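PDB 2DUA: phosphonopyruvate hydrolase, which hydrolyses 3-phosphonopyruvate to pyruvate and phosphate with the help of a divalent metal ion such as cobalt, magnesium or manganese. Local coordinates for residues A[158-163]-A[184-189]; A[207-212]-A[231-236]. One frame throughout, in Å; residues are numbered along the deposited sequence.

Interaction 1 of 2, residues A[158-163]-A[184-189]; sequences ALIAGL and LIHSRQ
Ile185, at the end of strand 182-185, meets Leu159 through methyl groups: its CD1 lies 3.6 Å from Leu159 CD1, and the two side chains cross at about a right angle. With CG1 anti to the backbone N (chi1 178°), the side chain of Ile185 brings CD1 up against the Leu159 methyl. Helix 193-201 covers this pair, with Glu194 beside Leu159 and Ile195 and Phe198 beside Ile185. At His186 the backbone takes over. No direct hydrogen bond joins the segments; instead water 1 donates to His186 O at 2.7 Å and accepts from Leu159 N. The carbonyl oxygen also touches Leu159 CB, and Ile160 CD1 approaches the imidazole at CD2, 3.8 Å away. That same methyl packs on the backbone of Ser187, 3.4 Å from its C. The CB of Ser187 points away from 158-163, and its hydroxyl is hydrogen-bonded to Glu194 and Tyr215; OG also accepts from Gln189 N, an ST turn. Arg188 then bends at chi2 and chi3 and lays its guanidinium over Ile160: CG2 sits 3.6 Å above the centre of one face. NH1 comes within 2.8 Å of Ile160 O, but at an angle too poor for a hydrogen bond. The backbone N of Arg188 donates to water 2, which has only a weak bond to Leu159 O; water 3 donates to that oxygen at 2.8 Å and links it weakly to Gln189 NE2. Loops packed together beyond neighbouring strands are characteristic of the catalytic end of a TIM barrel, and here the one after strand 182-185 carries the substrate-binding residues His186 and Arg188.

Interaction 2 of 2, residues A[207-212]-A[231-236]; sequences PLVLVP and IVIYGN
Val209 and Ile231 lie side by side in neighbouring parallel strands and point the same way, Val209 CG1 being 3.9 Å from Ile231 CB. With CG1 anti to the backbone N and beside the carbonyl carbon (chi1 -175°), Val209 also meets Ile233 CD1, 3.7 Å from CG1. Ile233 reaches back to it with CG1 set beside its own backbone N (chi1 -66°) and the side chain extended beyond. Its CB is touched in turn by CG2 of Val211, while CG1 of the same valine lies by Gly235 CA. Beyond the last bridge, Pro212 sets its ring carbon CD 3.6 Å from Ile233 O and also beside Val232 CG2, the side chains of Pro212 and Val232 meeting roughly at right angles. Leu210 and Val232 occupy the other face of the sheet, and Ile195 of helix 193-201 lies against Leu210. The backbone ladder alternates between the strands: Leu210 N donates to Ile231 O at 3.0 Å, and Ile233 N to Leu210 O at 2.8 Å. At the start of the ladder the bond from Ile231 N to Leu208 O is weak, 3.4 Å long. The chemistry is thus divided: backbone amides and carbonyls supply the directional bonds, while branched aliphatic groups line both faces, consistent with a buried, largely apolar joint between the last two strands of the barrel, whose register is set by hydrogen bonds between peptide groups.

Interactions 1 and 2 share one barrel sheet, in which strands 182-185 and 208-210 are neighbours, and their centres lie about 14 Å apart. They touch directly: Ile185 N probably hydrogen-bonds to Val209 O at 3.2 Å, and Ile185 CG2 packs 3.8 Å from Leu210 CD2. Farther along, His186 CE1 comes within 3.3 Å of Val211 O, so the imidazole of interaction 1 packs on the backbone just after strand 208-210. Both contacts border the substrate site. Between nearest atoms, the side chain of Val211 is about 4 Å from the bound oxalate ion, which also touches Gly235, whereas that of His186 is about 6 Å from it and about 9 Å from the magnesium ion.

Interaction 1 of 2, residues A[158-163]-A[184-189]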
ATOM      1  N   ALA A 158     -29.067 -16.127  -5.457  1.00 19.07           N
ATOM      2  CA  ALA A 158     -29.945 -16.966  -6.284  1.00 21.21           C
ATOM      3  C   ALA A 158     -31.153 -16.240  -6.915  1.00 21.14           C
ATOM      4  O   ALA A 158     -31.539 -16.569  -8.037  1.00 21.83           O
ATOM      5  CB  ALA A 158     -30.405 -18.209  -5.502  1.00 19.50           C
ATOM      6  N   LEU A 159     -31.742 -15.277  -6.213  1.00 20.72           N
ATOM      7  CA  LEU A 159     -32.864 -14.526  -6.768  1.00 21.64           C
ATOM      8  C   LEU A 159     -32.383 -13.641  -7.933  1.00 22.95           C
ATOM      9  O   LEU A 159     -33.019 -13.604  -8.971  1.00 23.23           O
ATOM     10  CB  LEU A 159     -33.522 -13.667  -5.698  1.00 20.66           C
ATOM     11  CG  LEU A 159     -34.135 -14.491  -4.558  1.00 19.54           C
ATOM     12  CD1 LEU A 159     -34.736 -13.635  -3.434  1.00 17.34           C
ATOM     13  CD2 LEU A 159     -35.257 -15.319  -5.146  1.00 21.00           C
ATOM     14  N   ILE A 160     -31.250 -12.958  -7.743  1.00 23.39           N
ATOM     15  CA  ILE A 160     -30.645 -12.094  -8.743  1.00 24.66           C
ATOM     16  C   ILE A 160     -30.286 -12.962  -9.985  1.00 25.83           C
ATOM     17  O   ILE A 160     -30.448 -12.559 -11.126  1.00 25.31           O
ATOM     18  CB  ILE A 160     -29.317 -11.464  -8.214  1.00 23.97           C
ATOM     19  CG1 ILE A 160     -29.543 -10.660  -6.924  1.00 23.96           C
ATOM     20  CG2 ILE A 160     -28.736 -10.609  -9.278  1.00 25.36           C
ATOM     21  CD1 ILE A 160     -30.536  -9.560  -7.052  1.00 25.32           C
ATOM     22  N   ALA A 161     -29.815 -14.170  -9.730  1.00 26.17           N
ATOM     23  CA  ALA A 161     -29.423 -15.066 -10.795  1.00 27.31           C
ATOM     24  C   ALA A 161     -30.632 -15.603 -11.513  1.00 28.20           C
ATOM     25  O   ALA A 161     -30.480 -16.323 -12.474  1.00 29.70           O
ATOM     26  CB  ALA A 161     -28.625 -16.226 -10.230  1.00 26.10           C
ATOM     27  N   GLY A 162     -31.822 -15.282 -11.023  1.00 28.39           N
ATOM     28  CA  GLY A 162     -33.038 -15.778 -11.636  1.00 29.09           C
ATOM     29  C   GLY A 162     -33.272 -17.265 -11.433  1.00 29.59           C
ATOM     30  O   GLY A 162     -33.931 -17.885 -12.256  1.00 28.41           O
ATOM     31  N   LEU A 163     -32.782 -17.826 -10.321  1.00 28.29           N
ATOM     32  CA  LEU A 163     -32.911 -19.262 -10.025  1.00 27.44           C
ATOM     33  C   LEU A 163     -34.155 -19.633  -9.229  1.00 27.46           C
ATOM     34  O   LEU A 163     -34.480 -20.811  -9.072  1.00 26.75           O
ATOM     35  CB  LEU A 163     -31.650 -19.774  -9.302  1.00 27.74           C
ATOM     36  CG  LEU A 163     -30.334 -19.525 -10.078  1.00 26.46           C
ATOM     37  CD1 LEU A 163     -29.105 -19.977  -9.293  1.00 28.77           C
ATOM     38  CD2 LEU A 163     -30.417 -20.324 -11.361  1.00 28.91           C
ATOM     39  N   LEU A 184     -27.685 -13.047   3.946  1.00 12.40           N
ATOM     40  CA  LEU A 184     -28.072 -11.785   3.320  1.00 11.63           C
ATOM     41  C   LEU A 184     -28.734 -12.205   2.014  1.00 11.60           C
ATOM     42  O   LEU A 184     -28.110 -12.888   1.197  1.00 11.78           O
ATOM     43  CB  LEU A 184     -26.823 -10.935   3.070  1.00 10.07           C
ATOM     44  CG  LEU A 184     -27.072  -9.499   2.596  1.00 11.65           C
ATOM     45  CD1 LEU A 184     -25.787  -8.702   2.728  1.00 10.82           C
ATOM     46  CD2 LEU A 184     -27.605  -9.492   1.146  1.00  9.81           C
ATOM     47  N   ILE A 185     -29.988 -11.820   1.822  1.00 13.53           N
ATOM     48  CA  ILE A 185     -30.709 -12.185   0.613  1.00 15.31           C
ATOM     49  C   ILE A 185     -31.003 -10.913  -0.174  1.00 17.26           C
ATOM     50  O   ILE A 185     -31.409  -9.915   0.377  1.00 15.67           O
ATOM     51  CB  ILE A 185     -32.010 -12.971   0.942  1.00 15.62           C
ATOM     52  CG1 ILE A 185     -32.731 -13.282  -0.354  1.00 15.96           C
ATOM     53  CG2 ILE A 185     -32.890 -12.208   1.987  1.00 17.27           C
ATOM     54  CD1 ILE A 185     -31.992 -14.378  -1.187  1.00 13.90           C
ATOM     55  N   HIS A 186     -30.772 -10.967  -1.474  1.00 19.77           N
ATOM     56  CA  HIS A 186     -30.902  -9.787  -2.302  1.00 21.79           C
ATOM     57  C   HIS A 186     -31.831  -9.986  -3.506  1.00 21.92           C
ATOM     58  O   HIS A 186     -31.882 -11.065  -4.059  1.00 20.21           O
ATOM     59  CB  HIS A 186     -29.485  -9.431  -2.778  1.00 24.05           C
ATOM     60  CG  HIS A 186     -29.330  -8.003  -3.178  1.00 26.62           C
ATOM     61  ND1 HIS A 186     -29.739  -6.962  -2.372  1.00 29.46           N
ATOM     62  CD2 HIS A 186     -28.897  -7.439  -4.335  1.00 28.26           C
ATOM     63  CE1 HIS A 186     -29.579  -5.818  -3.017  1.00 29.39           C
ATOM     64  NE2 HIS A 186     -29.073  -6.078  -4.212  1.00 30.00           N
ATOM     65  N   SER A 187     -32.518  -8.914  -3.908  1.00 23.05           N
ATOM     66  CA  SER A 187     -33.435  -8.919  -5.045  1.00 25.01           C
ATOM     67  C   SER A 187     -33.194  -7.709  -5.952  1.00 27.00           C
ATOM     68  O   SER A 187     -32.814  -6.656  -5.472  1.00 26.06           O
ATOM     69  CB  SER A 187     -34.884  -8.828  -4.573  1.00 24.73           C
ATOM     70  OG  SER A 187     -35.765  -8.933  -5.668  1.00 26.24           O
ATOM     71  N   ARG A 188     -33.447  -7.866  -7.248  1.00 30.56           N
ATOM     72  CA  ARG A 188     -33.302  -6.748  -8.192  1.00 35.47           C
ATOM     73  C   ARG A 188     -34.703  -6.472  -8.821  1.00 37.75           C
ATOM     74  O   ARG A 188     -34.856  -5.603  -9.679  1.00 38.92           O
ATOM     75  CB  ARG A 188     -32.300  -7.086  -9.300  1.00 35.72           C
ATOM     76  CG  ARG A 188     -32.975  -7.733 -10.491  1.00 39.57           C
ATOM     77  CD  ARG A 188     -32.143  -8.793 -11.161  1.00 42.10           C
ATOM     78  NE  ARG A 188     -30.822  -8.324 -11.567  1.00 43.40           N
ATOM     79  CZ  ARG A 188     -29.993  -9.063 -12.296  1.00 44.74           C
ATOM     80  NH1 ARG A 188     -30.353 -10.279 -12.690  1.00 45.67           N
ATOM     81  NH2 ARG A 188     -28.805  -8.592 -12.629  1.00 47.17           N
ATOM     82  N   GLN A 189     -35.702  -7.257  -8.427  1.00 39.28           N
ATOM     83  CA  GLN A 189     -37.087  -7.074  -8.890  1.00 40.22           C
ATOM     84  C   GLN A 189     -37.439  -5.592  -8.613  1.00 40.11           C
ATOM     85  O   GLN A 189     -36.877  -4.983  -7.703  1.00 38.36           O
ATOM     86  CB  GLN A 189     -37.998  -7.979  -8.057  1.00 41.44           C
ATOM     87  CG  GLN A 189     -38.828  -9.001  -8.786  1.00 43.55           C
ATOM     88  CD  GLN A 189     -38.076  -9.793  -9.825  1.00 45.67           C
ATOM     89  OE1 GLN A 189     -38.357  -9.673 -11.016  1.00 47.96           O
ATOM     90  NE2 GLN A 189     -37.128 -10.617  -9.395  1.00 47.12           N
TER
HETATM   91  O   HOH W   1     -30.420 -13.299  -4.396  1.00 17.27           O
HETATM   92  O   HOH W   2     -34.151 -10.554  -8.317  1.00 29.88           O
HETATM   93  O   HOH W   3     -35.706 -13.687  -9.682  1.00 39.13           O

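Interaction 2 of 2, residues A[207-212]-A[231-236]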
ATOM      1  N   PRO A 207     -30.519 -15.101  11.605  1.00 15.37           N
ATOM      2  CA  PRO A 207     -31.176 -13.887  11.090  1.00 14.26           C
ATOM      3  C   PRO A 207     -30.883 -13.620   9.618  1.00 13.29           C
ATOM      4  O   PRO A 207     -29.898 -14.120   9.028  1.00 11.82           O
ATOM      5  CB  PRO A 207     -30.615 -12.749  11.938  1.00 13.71           C
ATOM      6  CG  PRO A 207     -29.955 -13.412  13.112  1.00 16.08           C
ATOM      7  CD  PRO A 207     -29.518 -14.808  12.655  1.00 13.07           C
ATOM      8  N   LEU A 208     -31.764 -12.840   9.033  1.00 11.00           N
ATOM      9  CA  LEU A 208     -31.605 -12.431   7.651  1.00 11.32           C
ATOM     10  C   LEU A 208     -31.021 -11.011   7.609  1.00 10.78           C
ATOM     11  O   LEU A 208     -31.105 -10.274   8.583  1.00 10.32           O
ATOM     12  CB  LEU A 208     -32.944 -12.431   6.929  1.00 11.45           C
ATOM     13  CG  LEU A 208     -33.559 -13.824   6.804  1.00 11.95           C
ATOM     14  CD1 LEU A 208     -34.833 -13.638   6.011  1.00 11.50           C
ATOM     15  CD2 LEU A 208     -32.555 -14.832   6.126  1.00 12.35           C
ATOM     16  N   VAL A 209     -30.378 -10.684   6.498  1.00 11.58           N
ATOM     17  CA  VAL A 209     -29.792  -9.351   6.286  1.00 11.53           C
ATOM     18  C   VAL A 209     -30.366  -8.821   4.995  1.00  9.81           C
ATOM     19  O   VAL A 209     -30.325  -9.505   3.970  1.00 10.48           O
ATOM     20  CB  VAL A 209     -28.277  -9.388   6.131  1.00 11.30           C
ATOM     21  CG1 VAL A 209     -27.701  -7.937   6.030  1.00 10.44           C
ATOM     22  CG2 VAL A 209     -27.658 -10.101   7.330  1.00 13.31           C
ATOM     23  N   LEU A 210     -30.949  -7.625   5.060  1.00  9.09           N
ATOM     24  CA  LEU A 210     -31.464  -6.999   3.842  1.00 11.28           C
ATOM     25  C   LEU A 210     -30.672  -5.720   3.436  1.00 11.17           C
ATOM     26  O   LEU A 210     -30.184  -4.981   4.314  1.00 11.89           O
ATOM     27  CB  LEU A 210     -32.929  -6.621   4.033  1.00 11.17           C
ATOM     28  CG  LEU A 210     -33.941  -7.732   4.362  1.00 10.56           C
ATOM     29  CD1 LEU A 210     -35.374  -7.109   4.370  1.00  9.97           C
ATOM     30  CD2 LEU A 210     -33.800  -8.817   3.314  1.00 11.00           C
ATOM     31  N   VAL A 211     -30.549  -5.481   2.125  1.00 11.72           N
ATOM     32  CA  VAL A 211     -29.910  -4.303   1.540  1.00 13.65           C
ATOM     33  C   VAL A 211     -30.982  -3.788   0.604  1.00 13.66           C
ATOM     34  O   VAL A 211     -30.907  -3.996  -0.582  1.00 15.58           O
ATOM     35  CB  VAL A 211     -28.583  -4.590   0.812  1.00 14.16           C
ATOM     36  CG1 VAL A 211     -27.836  -3.261   0.431  1.00 12.46           C
ATOM     37  CG2 VAL A 211     -27.659  -5.474   1.712  1.00 13.61           C
ATOM     38  N   PRO A 212     -32.010  -3.134   1.123  1.00 16.20           N
ATOM     39  CA  PRO A 212     -33.125  -2.696   0.261  1.00 17.11           C
ATOM     40  C   PRO A 212     -32.934  -1.412  -0.537  1.00 18.46           C
ATOM     41  O   PRO A 212     -33.837  -0.551  -0.553  1.00 16.27           O
ATOM     42  CB  PRO A 212     -34.287  -2.590   1.258  1.00 16.56           C
ATOM     43  CG  PRO A 212     -33.608  -1.960   2.459  1.00 17.28           C
ATOM     44  CD  PRO A 212     -32.230  -2.752   2.529  1.00 15.24           C
ATOM     45  N   ILE A 231     -30.576  -7.486  10.375  1.00  9.80           N
ATOM     46  CA  ILE A 231     -29.742  -6.342   9.984  1.00 10.85           C
ATOM     47  C   ILE A 231     -30.263  -5.721   8.728  1.00 11.22           C
ATOM     48  O   ILE A 231     -30.691  -6.436   7.833  1.00 10.84           O
ATOM     49  CB  ILE A 231     -28.287  -6.758   9.683  1.00 12.10           C
ATOM     50  CG1 ILE A 231     -27.604  -7.288  10.944  1.00 11.84           C
ATOM     51  CG2 ILE A 231     -27.508  -5.562   9.144  1.00 13.03           C
ATOM     52  CD1 ILE A 231     -26.219  -7.860  10.722  1.00 10.67           C
ATOM     53  N   VAL A 232     -30.282  -4.378   8.701  1.00 10.64           N
ATOM     54  CA  VAL A 232     -30.654  -3.666   7.496  1.00 11.70           C
ATOM     55  C   VAL A 232     -29.432  -2.827   7.136  1.00 11.21           C
ATOM     56  O   VAL A 232     -28.858  -2.138   7.990  1.00 11.23           O
ATOM     57  CB  VAL A 232     -31.894  -2.762   7.677  1.00 14.32           C
ATOM     58  CG1 VAL A 232     -31.680  -1.769   8.818  1.00 13.70           C
ATOM     59  CG2 VAL A 232     -32.192  -2.060   6.378  1.00 12.83           C
ATOM     60  N   ILE A 233     -29.008  -2.932   5.886  1.00 11.43           N
ATOM     61  CA  ILE A 233     -27.838  -2.184   5.410  1.00 11.02           C
ATOM     62  C   ILE A 233     -28.254  -1.131   4.361  1.00 11.68           C
ATOM     63  O   ILE A 233     -29.012  -1.436   3.426  1.00 11.74           O
ATOM     64  CB  ILE A 233     -26.818  -3.139   4.731  1.00  8.91           C
ATOM     65  CG1 ILE A 233     -26.233  -4.097   5.765  1.00 10.94           C
ATOM     66  CG2 ILE A 233     -25.719  -2.309   4.006  1.00  8.11           C
ATOM     67  CD1 ILE A 233     -25.361  -5.246   5.199  1.00  7.97           C
ATOM     68  N   TYR A 234     -27.774   0.094   4.527  1.00 11.29           N
ATOM     69  CA  TYR A 234     -28.010   1.173   3.543  1.00 13.47           C
ATOM     70  C   TYR A 234     -26.767   1.044   2.639  1.00 13.18           C
ATOM     71  O   TYR A 234     -25.663   1.464   2.983  1.00 13.49           O
ATOM     72  CB  TYR A 234     -28.084   2.479   4.305  1.00 13.75           C
ATOM     73  CG  TYR A 234     -29.368   2.535   5.107  1.00 13.79           C
ATOM     74  CD1 TYR A 234     -30.593   2.778   4.466  1.00 18.58           C
ATOM     75  CD2 TYR A 234     -29.382   2.304   6.470  1.00 14.90           C
ATOM     76  CE1 TYR A 234     -31.804   2.789   5.187  1.00 17.18           C
ATOM     77  CE2 TYR A 234     -30.632   2.303   7.216  1.00 16.80           C
ATOM     78  CZ  TYR A 234     -31.809   2.551   6.530  1.00 16.97           C
ATOM     79  OH  TYR A 234     -33.024   2.532   7.189  1.00 20.44           O
ATOM     80  N   GLY A 235     -26.955   0.448   1.482  1.00 13.19           N
ATOM     81  CA  GLY A 235     -25.817   0.044   0.645  1.00 12.50           C
ATOM     82  C   GLY A 235     -24.948   1.095  -0.104  1.00 13.47           C
ATOM     83  O   GLY A 235     -23.756   0.817  -0.294  1.00 13.05           O
ATOM     84  N   ASN A 236     -25.484   2.242  -0.519  1.00 12.64           N
ATOM     85  CA  ASN A 236     -24.676   3.162  -1.322  1.00 13.08           C
ATOM     86  C   ASN A 236     -25.099   4.607  -1.189  1.00 12.37           C
ATOM     87  O   ASN A 236     -24.842   5.402  -2.069  1.00 11.05           O
ATOM     88  CB  ASN A 236     -24.841   2.763  -2.771  1.00 13.28           C
ATOM     89  CG  ASN A 236     -26.298   2.678  -3.171  1.00 13.88           C
ATOM     90  OD1 ASN A 236     -26.639   1.935  -4.078  1.00 19.86           O
ATOM     91  ND2 ASN A 236     -27.171   3.410  -2.488  1.00 11.99           N
TER